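Local coordinates for alternansucrase (Leuconostoc mesenteroides, PDB 6HVG), which belongs to glycoside hydrolase family 70, multidomain proteins built round a (beta/alpha)8 barrel and here carrying choline-binding-type repeats and a bound calcium ion, at residues Y599-G604 with A1152-V1157. Residues are numbered along the deposited sequence; the frame is centred on the assembly and turned at random.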
# COMPACT_ATOMS: atom_id res chain seq x y z
N TYR A 599 2.71 31.81 -4.39
CA TYR A 599 4.15 31.79 -4.12
C TYR A 599 4.92 31.02 -5.19
O TYR A 599 6.00 31.44 -5.60
CB TYR A 599 4.40 31.22 -2.74
CG TYR A 599 5.84 30.94 -2.38
CD1 TYR A 599 6.64 31.92 -1.85
CD2 TYR A 599 6.37 29.67 -2.51
CE1 TYR A 599 7.94 31.65 -1.46
CE2 TYR A 599 7.67 29.39 -2.12
CZ TYR A 599 8.44 30.38 -1.59
OH TYR A 599 9.75 30.12 -1.21
N LEU A 600 4.35 29.91 -5.66
CA LEU A 600 5.02 29.11 -6.69
C LEU A 600 4.97 29.79 -8.05
O LEU A 600 5.97 29.82 -8.77
CB LEU A 600 4.43 27.70 -6.76
CG LEU A 600 4.62 26.84 -5.51
CD1 LEU A 600 3.66 25.67 -5.49
CD2 LEU A 600 6.06 26.34 -5.36
N MET A 601 3.81 30.35 -8.40
CA MET A 601 3.63 31.02 -9.70
C MET A 601 4.34 32.37 -9.76
O MET A 601 4.49 32.93 -10.84
CB MET A 601 2.15 31.21 -10.02
CG MET A 601 1.33 29.94 -10.13
SD MET A 601 1.87 28.84 -11.45
CE MET A 601 2.86 27.73 -10.46
N ASN A 602 4.75 32.89 -8.61
CA ASN A 602 5.62 34.07 -8.56
C ASN A 602 6.93 33.79 -7.84
O ASN A 602 7.47 34.68 -7.18
CB ASN A 602 4.86 35.21 -7.88
CG ASN A 602 3.66 35.66 -8.67
OD1 ASN A 602 3.76 36.54 -9.53
ND2 ASN A 602 2.52 35.02 -8.42
N PHE A 603 7.42 32.55 -7.91
CA PHE A 603 8.58 32.17 -7.10
C PHE A 603 9.73 33.09 -7.35
O PHE A 603 10.31 33.63 -6.41
CB PHE A 603 8.99 30.72 -7.33
CG PHE A 603 10.14 30.27 -6.46
CD1 PHE A 603 9.99 30.21 -5.09
CD2 PHE A 603 11.36 29.90 -7.02
CE1 PHE A 603 11.06 29.80 -4.29
CE2 PHE A 603 12.41 29.49 -6.22
CZ PHE A 603 12.27 29.44 -4.85
N GLY A 604 10.04 33.30 -8.62
CA GLY A 604 11.16 34.15 -9.03
C GLY A 604 11.06 35.61 -8.62
O GLY A 604 12.03 36.20 -8.18
N ALA A 1152 7.61 26.08 -17.28
CA ALA A 1152 8.00 25.28 -16.11
C ALA A 1152 6.79 24.97 -15.25
O ALA A 1152 6.02 25.87 -14.84
CB ALA A 1152 9.05 26.02 -15.28
N ILE A 1153 6.61 23.68 -14.97
CA ILE A 1153 5.48 23.22 -14.16
C ILE A 1153 5.90 22.99 -12.72
O ILE A 1153 6.87 22.28 -12.45
CB ILE A 1153 4.85 21.93 -14.73
CG1 ILE A 1153 4.00 22.25 -15.94
CG2 ILE A 1153 3.97 21.25 -13.72
CD1 ILE A 1153 3.72 21.04 -16.80
N ALA A 1154 5.15 23.58 -11.81
CA ALA A 1154 5.34 23.39 -10.38
C ALA A 1154 4.48 22.24 -9.89
O ALA A 1154 3.31 22.19 -10.21
CB ALA A 1154 4.93 24.66 -9.64
N ASP A 1155 5.05 21.32 -9.12
CA ASP A 1155 4.26 20.25 -8.51
C ASP A 1155 3.57 20.79 -7.25
O ASP A 1155 4.22 21.08 -6.26
CB ASP A 1155 5.14 19.03 -8.16
CG ASP A 1155 4.44 17.70 -8.46
OD1 ASP A 1155 3.23 17.60 -8.27
OD2 ASP A 1155 5.10 16.75 -8.89
N TRP A 1156 2.26 20.95 -7.32
CA TRP A 1156 1.45 21.46 -6.20
C TRP A 1156 0.95 20.26 -5.38
O TRP A 1156 0.16 19.43 -5.86
CB TRP A 1156 0.27 22.25 -6.77
CG TRP A 1156 -0.44 23.15 -5.85
CD1 TRP A 1156 0.12 24.00 -4.95
CD2 TRP A 1156 -1.86 23.36 -5.77
NE1 TRP A 1156 -0.87 24.72 -4.30
CE2 TRP A 1156 -2.09 24.35 -4.80
CE3 TRP A 1156 -2.96 22.82 -6.44
CZ2 TRP A 1156 -3.37 24.81 -4.48
CZ3 TRP A 1156 -4.25 23.28 -6.12
CH2 TRP A 1156 -4.44 24.26 -5.15
N VAL A 1157 1.42 20.19 -4.13
CA VAL A 1157 1.24 19.02 -3.28
C VAL A 1157 0.48 19.36 -2.01
O VAL A 1157 1.05 19.36 -0.94
CB VAL A 1157 2.62 18.39 -2.95
CG1 VAL A 1157 2.45 17.11 -2.15
CG2 VAL A 1157 3.36 18.09 -4.24
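On the outer side of the parallel beta barrel, the end of helix 587-601 lies against strand 1151-1156 through Leu600 and Met601, which close over Ala1154, while Leu600 also reaches the indole of Trp1156. The backbones come closest at Leu600 and Ala1154, whose CA atoms are 6.8 Å apart, and each residue sends its CB toward the other segment. Leu600 CB stands 4.2 Å from Ala1154 CB. Further out, Leu600 CD1 meets Trp1156 CD1 at 4.0 Å, approaching the pyrrole part of the indole at a slant. Trp1156 holds its CG anti to the backbone N (chi1 -163°), which carries the indole out alongside the helix end, over strand 617-620, with its CD1 corner left beside Leu600; the ring also meets that of Trp596, one helical turn before Leu600. In the (beta/alpha)8 barrel of this GH70 protein, strand 1151-1156 runs between strands 617-620 and 1081-1083, hydrogen-bonded to both. The CB of Ala1154 faces the helix, whereas its neighbours Ile1153 and Asp1155 point away from it; Asp1155 forms a salt bridge with Arg619 of strand 617-620. Met601 starts out past the strand rather than at it, but its chain folds back at chi2 (-62°) and chi3, bringing Met601 CE to 3.8 Å from Ala1154 CB. The small alanine side chain thus receives the beta carbon of one helix residue and the terminal methyl of the next. Ile618 from the adjoining strand and Phe638 from helix 629-642 pack against Met601 in the same buried apolar layer.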